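Local coordinates for adhesion protein (PDB 7LM5), which binds zinc and, as the solute-binding protein of an ATP-binding cassette transporter, probably captures the ion outside the cell for uptake, at residues K30-D35 with K157-F162; V68-T73 with P124-D129; K183-Q188 with L201-I206. The protein carries 1 engineered substitution. One frame throughout, in Å; residues are numbered along the deposited sequence.

Overall arrangement
Zinc-binding proteins of this kind consist of two lobes, each built round a four-stranded parallel sheet, joined by a long backbone helix, here 152-178. Contact 1 sets that helix against the end of helix 23-33, near the surface of the first lobe, its centre about 18 Å from the centre of the chain. Contact 2 is the most buried, its centre about 5 Å from that of the chain, and joins two loops that each carry a ligand of a different zinc. Contact 3 lies across the chain's centre from contact 1, at the border of the second sheet. The chemistry differs too: an amide-carbonyl bond and a carboxylate at a ring edge in contact 1, an aromatic and polar cluster in contact 2, a backbone ladder in contact 3.

Contact 1: residues K30-D35 with K157-F162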
loop_
_atom_site.group_PDB
_atom_site.type_symbol
_atom_site.label_atom_id
_atom_site.label_comp_id
_atom_site.label_asym_id
_atom_site.label_seq_id
_atom_site.Cartn_x
_atom_site.Cartn_y
_atom_site.Cartn_z
ATOM N N LYS A 30 5.634 2.871 13.094
ATOM C CA LYS A 30 6.938 3.088 13.713
ATOM C C LYS A 30 7.324 4.562 13.690
ATOM O O LYS A 30 7.932 5.067 14.641
ATOM C CB LYS A 30 8.002 2.249 13.005
ATOM C CG LYS A 30 9.378 2.326 13.643
ATOM C CD LYS A 30 10.465 1.895 12.673
ATOM C CE LYS A 30 10.691 2.946 11.596
ATOM N NZ LYS A 30 11.196 4.228 12.166
ATOM N N GLU A 31 6.979 5.270 12.613
ATOM C CA GLU A 31 7.350 6.676 12.504
ATOM C C GLU A 31 6.414 7.581 13.295
ATOM O O GLU A 31 6.820 8.674 13.706
ATOM C CB GLU A 31 7.387 7.093 11.033
ATOM C CG GLU A 31 8.448 6.360 10.228
ATOM C CD GLU A 31 8.472 6.770 8.769
ATOM O OE1 GLU A 31 7.839 7.789 8.425
ATOM O OE2 GLU A 31 9.126 6.071 7.966
ATOM N N VAL A 32 5.171 7.152 13.522
ATOM C CA VAL A 32 4.269 7.916 14.382
ATOM C C VAL A 32 4.635 7.712 15.849
ATOM O O VAL A 32 4.690 8.668 16.631
ATOM C CB VAL A 32 2.805 7.531 14.104
ATOM C CG1 VAL A 32 1.905 8.017 15.230
ATOM C CG2 VAL A 32 2.353 8.116 12.777
ATOM N N SER A 33 4.892 6.463 16.242
ATOM C CA SER A 33 5.293 6.191 17.619
ATOM C C SER A 33 6.670 6.773 17.917
ATOM O O SER A 33 6.907 7.289 19.016
ATOM C CB SER A 33 5.270 4.686 17.888
ATOM O OG SER A 33 3.941 4.204 17.940
ATOM N N GLY A 34 7.579 6.712 16.954
ATOM C CA GLY A 34 8.912 7.254 17.162
ATOM C C GLY A 34 9.667 6.435 18.189
ATOM O O GLY A 34 9.823 5.214 18.049
ATOM N N ASP A 35 10.135 7.137 19.217
ATOM C CA ASP A 35 10.859 6.509 20.344
ATOM C C ASP A 35 9.870 5.717 21.207
ATOM O O ASP A 35 10.308 4.869 21.947
ATOM C CB ASP A 35 11.559 7.580 21.179
ATOM C CG ASP A 35 12.774 8.190 20.511
ATOM O OD1 ASP A 35 13.552 7.429 19.943
ATOM O OD2 ASP A 35 12.931 9.410 20.583
ATOM N N LYS A 157 2.406 14.991 16.702
ATOM C CA LYS A 157 3.565 15.736 16.220
ATOM C C LYS A 157 4.373 14.915 15.222
ATOM O O LYS A 157 4.871 15.455 14.227
ATOM C CB LYS A 157 4.428 16.167 17.404
ATOM C CG LYS A 157 5.642 17.002 17.042
ATOM C CD LYS A 157 6.117 17.802 18.249
ATOM C CE LYS A 157 7.617 18.022 18.221
ATOM N NZ LYS A 157 8.353 16.737 18.375
ATOM N N ASN A 158 4.511 13.609 15.467
ATOM C CA ASN A 158 5.185 12.749 14.501
ATOM C C ASN A 158 4.359 12.575 13.234
ATOM O O ASN A 158 4.922 12.459 12.140
ATOM C CB ASN A 158 5.488 11.386 15.121
ATOM C CG ASN A 158 6.541 11.460 16.206
ATOM O OD1 ASN A 158 7.436 12.303 16.161
ATOM N ND2 ASN A 158 6.442 10.572 17.189
ATOM N N ALA A 159 3.030 12.552 13.361
ATOM C CA ALA A 159 2.180 12.405 12.183
ATOM C C ALA A 159 2.216 13.656 11.316
ATOM O O ALA A 159 2.260 13.562 10.084
ATOM C CB ALA A 159 0.747 12.086 12.604
ATOM N N GLN A 160 2.196 14.837 11.940
ATOM C CA GLN A 160 2.219 16.077 11.170
ATOM C C GLN A 160 3.539 16.241 10.427
ATOM O O GLN A 160 3.566 16.771 9.310
ATOM C CB GLN A 160 1.960 17.272 12.086
ATOM C CG GLN A 160 1.884 18.600 11.353
ATOM C CD GLN A 160 0.915 18.565 10.185
ATOM O OE1 GLN A 160 1.268 18.917 9.059
ATOM N NE2 GLN A 160 -0.318 18.142 10.449
ATOM N N ALA A 161 4.643 15.794 11.029
ATOM C CA ALA A 161 5.916 15.793 10.317
ATOM C C ALA A 161 5.898 14.814 9.151
ATOM O O ALA A 161 6.544 15.060 8.126
ATOM C CB ALA A 161 7.058 15.460 11.277
ATOM N N PHE A 162 5.167 13.704 9.289
ATOM C CA PHE A 162 5.030 12.759 8.187
ATOM C C PHE A 162 4.127 13.318 7.094
ATOM O O PHE A 162 4.390 13.124 5.902
ATOM C CB PHE A 162 4.487 11.428 8.710
ATOM C CG PHE A 162 4.388 10.352 7.664
ATOM C CD1 PHE A 162 3.240 10.210 6.900
ATOM C CD2 PHE A 162 5.436 9.473 7.455
ATOM C CE1 PHE A 162 3.145 9.220 5.941
ATOM C CE2 PHE A 162 5.347 8.480 6.498
ATOM C CZ PHE A 162 4.199 8.354 5.740
#
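Asn158 reaches from helix 152-178 to the last turn of helix 23-33 and donates from ND2 to Val32 O over 2.6 Å. The bond is fairly straight, 159° at the hydrogen, and the oxygen lies close to the plane of the Asn158 amide; seen from the acceptor, however, the nitrogen stands well above the carbonyl plane. With chi1 at -69°, CG lies anti to the carbonyl carbon of Asn158, which directs the amide to Val32 O. Asn158 CB itself packs against the carbonyl oxygens of Val32 and Glu31, 3.3 Å from Glu31 O.

A second polar encounter pairs a charge with an aromatic rim. Glu31 OE1 comes to the edge of the Phe162 ring, 3.1 Å from CD2, near the ring plane and thus beside the weakly positive hydrogens; carboxylate and ring planes are 57° apart. The other oxygen, OE2, is bonded to Tyr273 N at the start of helix 273-288, consistent with the carboxylate being held at this edge.

Apolar contact is slight: Val32 CG2 meets Ala159 CB at 4.3 Å, and both side chains also touch Ala141 of helix 130-147. The Phe162 side chain touches Ala137 of that helix and Leu274.

Because Gly34, with positive phi, leaves the helix right after Ser33, the Asn158 amide supplies a donor where helical N-H groups run out, and polar groups tie the two helices more than apolar packing does.

Contact 2: residues V68-T73 with P124-D129; sequences VYHSHT and PHTWLD. With ZN (zinc ion), chain E; ZN (zinc ion), chain B.
His70 contributes the most surface here, its imidazole wedged among Pro124, Thr126 and Trp127. NE2 donates to Pro124 O at 2.8 Å with 155° at the hydrogen, and the oxygen lies near the ring plane. A chi1 of 179° carries the ring away from its own backbone N and into the opposite loop. Round the same rim, His70 CE1 approaches Thr126 OG1 at 3.3 Å. One face of the His70 ring receives the benzene edge of Trp127 in a T-shaped pair, planes 82° apart, with Trp127 CE3 3.5 Å from His70 NE2. ND1 is bonded to Glu136, so both ring nitrogens are engaged and the nearby carboxylate may favour a protonated ring.

Pro124, next in buried surface, offers a carbonyl that is gripped twice: His70 NE2 and Thr126 N reach it from opposite faces of its plane. The second bond closes an inverse gamma turn centred on His125, followed by a type I turn from Thr126 to Asp129, the N-cap of helix 130-147. His125 points away from 68-73, and its NE2 binds zinc at 1.9 Å together with His189 and Glu264, consistent with the inter-lobe site of this transporter family.

Thr73, in the loop after strand 66-69 of the first sheet, lays OG1 3.6 Å from Pro124 CB; that hydroxyl also shares a 2.9 Å hydrogen bond with Ser71 OG. Between them in sequence, the exposed His72 turns elsewhere and binds a separate zinc through ND1, alongside Glu94 and two waters.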
loop_
_atom_site.group_PDB
_atom_site.type_symbol
_atom_site.label_atom_id
_atom_site.label_comp_id
_atom_site.label_asym_id
_atom_site.label_seq_id
_atom_site.Cartn_x
_atom_site.Cartn_y
_atom_site.Cartn_z
ATOM N N VAL A 68 -2.444 -3.251 14.552
ATOM C CA VAL A 68 -2.841 -2.307 13.516
ATOM C C VAL A 68 -2.760 -3.007 12.169
ATOM O O VAL A 68 -1.738 -3.623 11.844
ATOM C CB VAL A 68 -1.958 -1.044 13.525
ATOM C CG1 VAL A 68 -2.564 0.036 12.640
ATOM C CG2 VAL A 68 -1.767 -0.534 14.945
ATOM N N TYR A 69 -3.836 -2.916 11.391
ATOM C CA TYR A 69 -3.866 -3.423 10.029
ATOM C C TYR A 69 -4.419 -2.340 9.111
ATOM O O TYR A 69 -4.994 -1.346 9.560
ATOM C CB TYR A 69 -4.692 -4.715 9.920
ATOM C CG TYR A 69 -6.186 -4.529 10.071
ATOM C CD1 TYR A 69 -6.767 -4.397 11.326
ATOM C CD2 TYR A 69 -7.017 -4.504 8.958
ATOM C CE1 TYR A 69 -8.133 -4.234 11.467
ATOM C CE2 TYR A 69 -8.383 -4.343 9.090
ATOM C CZ TYR A 69 -8.936 -4.207 10.346
ATOM O OH TYR A 69 -10.296 -4.045 10.481
ATOM N N HIS A 70 -4.234 -2.542 7.807
ATOM C CA HIS A 70 -4.581 -1.523 6.824
ATOM C C HIS A 70 -6.089 -1.385 6.648
ATOM O O HIS A 70 -6.669 -0.352 6.998
ATOM C CB HIS A 70 -3.922 -1.837 5.480
ATOM C CG HIS A 70 -4.243 -0.846 4.404
ATOM N ND1 HIS A 70 -4.070 0.512 4.569
ATOM C CD2 HIS A 70 -4.725 -1.016 3.151
ATOM C CE1 HIS A 70 -4.432 1.135 3.462
ATOM N NE2 HIS A 70 -4.833 0.232 2.586
ATOM N N SER A 71 -6.733 -2.415 6.105
ATOM C CA SER A 71 -8.143 -2.318 5.758
ATOM C C SER A 71 -8.740 -3.714 5.686
ATOM O O SER A 71 -8.033 -4.703 5.470
ATOM C CB SER A 71 -8.339 -1.584 4.425
ATOM O OG SER A 71 -9.706 -1.552 4.054
ATOM N N HIS A 72 -10.062 -3.780 5.868
ATOM C CA HIS A 72 -10.766 -5.044 5.696
ATOM C C HIS A 72 -10.786 -5.491 4.241
ATOM O O HIS A 72 -11.034 -6.671 3.972
ATOM C CB HIS A 72 -12.196 -4.936 6.231
ATOM C CG HIS A 72 -13.067 -4.004 5.449
ATOM N ND1 HIS A 72 -13.176 -2.662 5.744
ATOM C CD2 HIS A 72 -13.879 -4.222 4.386
ATOM C CE1 HIS A 72 -14.012 -2.093 4.894
ATOM N NE2 HIS A 72 -14.454 -3.017 4.060
ATOM N N THR A 73 -10.531 -4.578 3.305
ATOM C CA THR A 73 -10.426 -4.917 1.892
ATOM C C THR A 73 -9.087 -5.551 1.537
ATOM O O THR A 73 -8.906 -5.973 0.390
ATOM C CB THR A 73 -10.645 -3.670 1.030
ATOM O OG1 THR A 73 -9.658 -2.683 1.351
ATOM C CG2 THR A 73 -12.029 -3.089 1.275
ATOM N N PRO A 124 -7.510 -1.333 -2.377
ATOM C CA PRO A 124 -6.903 -0.975 -1.115
ATOM C C PRO A 124 -5.538 -0.285 -1.179
ATOM O O PRO A 124 -5.171 0.263 -0.210
ATOM C CB PRO A 124 -6.645 -2.352 -0.517
ATOM C CG PRO A 124 -6.237 -3.145 -1.689
ATOM C CD PRO A 124 -7.129 -2.657 -2.797
ATOM N N HIS A 125 -4.877 -0.269 -2.335
ATOM C CA HIS A 125 -3.510 0.286 -2.537
ATOM C C HIS A 125 -3.438 1.818 -2.439
ATOM O O HIS A 125 -2.959 2.427 -3.359
ATOM C CB HIS A 125 -2.958 -0.177 -3.883
ATOM C CG HIS A 125 -2.884 -1.648 -4.109
ATOM N ND1 HIS A 125 -3.817 -2.338 -4.795
ATOM C CD2 HIS A 125 -1.944 -2.547 -3.821
ATOM C CE1 HIS A 125 -3.503 -3.595 -4.858
ATOM N NE2 HIS A 125 -2.356 -3.754 -4.290
ATOM N N THR A 126 -3.818 2.406 -1.317
ATOM C CA THR A 126 -3.804 3.868 -1.130
ATOM C C THR A 126 -2.452 4.298 -0.590
ATOM O O THR A 126 -2.102 5.416 -0.808
ATOM C CB THR A 126 -4.821 4.282 -0.066
ATOM O OG1 THR A 126 -4.600 3.475 1.081
ATOM C CG2 THR A 126 -6.252 4.164 -0.530
ATOM N N TRP A 127 -1.736 3.403 0.073
ATOM C CA TRP A 127 -0.484 3.845 0.679
ATOM C C TRP A 127 0.524 4.353 -0.344
ATOM O O TRP A 127 1.480 5.037 0.037
ATOM C CB TRP A 127 0.129 2.709 1.500
ATOM C CG TRP A 127 0.433 1.475 0.706
ATOM C CD1 TRP A 127 1.571 1.214 -0.001
ATOM C CD2 TRP A 127 -0.411 0.329 0.546
ATOM N NE1 TRP A 127 1.486 -0.023 -0.595
ATOM C CE2 TRP A 127 0.280 -0.586 -0.274
ATOM C CE3 TRP A 127 -1.683 -0.011 1.014
ATOM C CZ2 TRP A 127 -0.261 -1.818 -0.636
ATOM C CZ3 TRP A 127 -2.218 -1.234 0.655
ATOM C CH2 TRP A 127 -1.508 -2.123 -0.162
ATOM N N LEU A 128 0.339 4.042 -1.625
ATOM C CA LEU A 128 1.254 4.524 -2.651
ATOM C C LEU A 128 0.939 5.943 -3.107
ATOM O O LEU A 128 1.719 6.519 -3.872
ATOM C CB LEU A 128 1.246 3.570 -3.846
ATOM C CG LEU A 128 1.768 2.172 -3.502
ATOM C CD1 LEU A 128 1.718 1.251 -4.708
ATOM C CD2 LEU A 128 3.182 2.257 -2.947
ATOM N N ASP A 129 -0.180 6.512 -2.662
ATOM C CA ASP A 129 -0.447 7.931 -2.851
ATOM C C ASP A 129 0.152 8.697 -1.680
ATOM O O ASP A 129 -0.248 8.456 -0.534
ATOM C CB ASP A 129 -1.946 8.189 -2.943
ATOM C CG ASP A 129 -2.285 9.640 -3.266
ATOM O OD1 ASP A 129 -1.365 10.477 -3.368
ATOM O OD2 ASP A 129 -3.487 9.944 -3.420
HETATM ZN ZN ZN E . -13.182 -1.616 7.692
HETATM ZN ZN ZN B . -1.304 -5.379 -4.200
HETATM O O HOH W 1 -13.137 -3.344 8.909
HETATM O O HOH W 2 -13.084 0.286 6.818
#

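Contact 3: residues K183-Q188 with L201-I206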
loop_
_atom_site.group_PDB
_atom_site.type_symbol
_atom_site.label_atom_id
_atom_site.label_comp_id
_atom_site.label_asym_id
_atom_site.label_seq_id
_atom_site.Cartn_x
_atom_site.Cartn_y
_atom_site.Cartn_z
ATOM N N LYS A 183 1.937 9.301 -20.276
ATOM C CA LYS A 183 1.225 9.219 -19.008
ATOM C C LYS A 183 0.609 7.846 -18.779
ATOM O O LYS A 183 -0.237 7.694 -17.890
ATOM C CB LYS A 183 0.146 10.303 -18.936
ATOM C CG LYS A 183 0.673 11.712 -19.167
ATOM C CD LYS A 183 -0.351 12.762 -18.768
ATOM C CE LYS A 183 0.109 14.158 -19.158
ATOM N NZ LYS A 183 1.442 14.496 -18.587
ATOM N N THR A 184 1.019 6.843 -19.551
ATOM C CA THR A 184 0.490 5.491 -19.453
ATOM C C THR A 184 1.620 4.528 -19.121
ATOM O O THR A 184 2.675 4.559 -19.762
ATOM C CB THR A 184 -0.198 5.076 -20.757
ATOM O OG1 THR A 184 -1.342 5.909 -20.983
ATOM C CG2 THR A 184 -0.642 3.628 -20.687
ATOM N N PHE A 185 1.401 3.679 -18.117
ATOM C CA PHE A 185 2.390 2.692 -17.716
ATOM C C PHE A 185 1.684 1.410 -17.298
ATOM O O PHE A 185 0.504 1.411 -16.943
ATOM C CB PHE A 185 3.290 3.215 -16.584
ATOM C CG PHE A 185 2.568 3.469 -15.289
ATOM C CD1 PHE A 185 1.741 4.571 -15.142
ATOM C CD2 PHE A 185 2.739 2.617 -14.209
ATOM C CE1 PHE A 185 1.082 4.809 -13.947
ATOM C CE2 PHE A 185 2.084 2.850 -13.011
ATOM C CZ PHE A 185 1.255 3.947 -12.881
ATOM N N VAL A 186 2.426 0.305 -17.353
ATOM C CA VAL A 186 1.903 -1.023 -17.053
ATOM C C VAL A 186 2.771 -1.650 -15.972
ATOM O O VAL A 186 4.004 -1.628 -16.071
ATOM C CB VAL A 186 1.866 -1.919 -18.306
ATOM C CG1 VAL A 186 1.337 -3.304 -17.959
ATOM C CG2 VAL A 186 1.022 -1.274 -19.397
ATOM N N THR A 187 2.133 -2.208 -14.946
ATOM C CA THR A 187 2.832 -2.807 -13.818
ATOM C C THR A 187 2.420 -4.265 -13.656
ATOM O O THR A 187 1.467 -4.743 -14.277
ATOM C CB THR A 187 2.563 -2.025 -12.525
ATOM O OG1 THR A 187 1.155 -2.005 -12.258
ATOM C CG2 THR A 187 3.069 -0.598 -12.662
ATOM N N GLN A 188 3.159 -4.969 -12.790
ATOM C CA GLN A 188 2.992 -6.415 -12.661
ATOM C C GLN A 188 1.596 -6.780 -12.167
ATOM O O GLN A 188 0.999 -7.752 -12.645
ATOM C CB GLN A 188 4.061 -6.980 -11.727
ATOM C CG GLN A 188 4.055 -8.493 -11.619
ATOM C CD GLN A 188 5.327 -9.032 -10.996
ATOM O OE1 GLN A 188 6.396 -8.986 -11.605
ATOM N NE2 GLN A 188 5.218 -9.544 -9.774
ATOM N N LEU A 201 -2.056 10.200 -14.244
ATOM C CA LEU A 201 -1.492 9.146 -15.070
ATOM C C LEU A 201 -2.529 8.057 -15.314
ATOM O O LEU A 201 -3.539 7.957 -14.612
ATOM C CB LEU A 201 -0.246 8.544 -14.413
ATOM C CG LEU A 201 0.826 9.529 -13.942
ATOM C CD1 LEU A 201 1.950 8.794 -13.228
ATOM C CD2 LEU A 201 1.366 10.342 -15.108
ATOM N N ASN A 202 -2.268 7.241 -16.331
ATOM C CA ASN A 202 -3.092 6.085 -16.651
ATOM C C ASN A 202 -2.268 4.820 -16.462
ATOM O O ASN A 202 -1.096 4.770 -16.843
ATOM C CB ASN A 202 -3.626 6.163 -18.085
ATOM C CG ASN A 202 -4.412 7.434 -18.343
ATOM O OD1 ASN A 202 -5.589 7.532 -17.994
ATOM N ND2 ASN A 202 -3.763 8.416 -18.960
ATOM N N GLN A 203 -2.881 3.802 -15.865
ATOM C CA GLN A 203 -2.175 2.572 -15.548
ATOM C C GLN A 203 -3.028 1.373 -15.926
ATOM O O GLN A 203 -4.259 1.449 -15.961
ATOM C CB GLN A 203 -1.804 2.506 -14.055
ATOM C CG GLN A 203 -2.989 2.588 -13.099
ATOM C CD GLN A 203 -3.687 1.252 -12.901
ATOM O OE1 GLN A 203 -3.057 0.195 -12.943
ATOM N NE2 GLN A 203 -4.999 1.295 -12.697
ATOM N N LEU A 204 -2.355 0.262 -16.209
ATOM C CA LEU A 204 -3.007 -1.031 -16.360
ATOM C C LEU A 204 -2.143 -2.080 -15.682
ATOM O O LEU A 204 -0.925 -2.102 -15.876
ATOM C CB LEU A 204 -3.226 -1.397 -17.832
ATOM C CG LEU A 204 -3.968 -2.720 -18.039
ATOM C CD1 LEU A 204 -5.365 -2.650 -17.437
ATOM C CD2 LEU A 204 -4.033 -3.096 -19.509
ATOM N N GLY A 205 -2.770 -2.934 -14.883
ATOM C CA GLY A 205 -2.074 -4.013 -14.207
ATOM C C GLY A 205 -2.234 -5.315 -14.976
ATOM O O GLY A 205 -3.326 -5.644 -15.440
ATOM N N ILE A 206 -1.122 -6.037 -15.121
ATOM C CA ILE A 206 -1.184 -7.376 -15.704
ATOM C C ILE A 206 -2.105 -8.258 -14.869
ATOM O O ILE A 206 -3.167 -8.691 -15.326
ATOM C CB ILE A 206 0.226 -7.978 -15.825
ATOM C CG1 ILE A 206 1.132 -7.040 -16.626
ATOM C CG2 ILE A 206 0.165 -9.352 -16.480
ATOM C CD1 ILE A 206 2.551 -7.540 -16.767
HETATM O O HOH W 3 -1.109 -0.625 -11.579
#
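Asn202 N donates to Lys183 O at 2.6 Å and begins a ladder of five backbone bonds between 183-188 and 201-206. Phe185 N to Asn202 O and Leu204 N to Phe185 O continue it, Thr187 N to Leu204 O follows, and Ile206 N to Thr187 O (3.0 Å) closes it. Beside them, a water donates to both Thr187 OG1 (2.7 Å) and Gln203 OE1, spanning the two strands; Thr187 OG1 is also bonded to the backbone of His189, a zinc ligand.

The pair is parallel, its axes 22° apart, and forms the two strands of a beta-alpha-beta crossover through helix 193-198, with 202-205 an outer strand of its sheet. On the Phe185 face, a chi1 of 65° sets CG between the backbone N and carbonyl carbon and swings the ring over its neighbour: Gln203 CB makes a CH-pi contact 3.9 Å from the Phe185 centroid. Leu201 CB meets the edge of the same ring, Phe185 CE1 being 4.0 Å away, and helix 273-288 covers Phe185 and Leu201 through Leu284 and Leu288. On the opposite face, Phe226 of helix 217-229 touches Thr184, Val186 and Leu204. At the corner beyond strand 202-205, Ile206 CG1 packs 4.0 Å from Val186 CG1, the side chains crossing nearly at right angles.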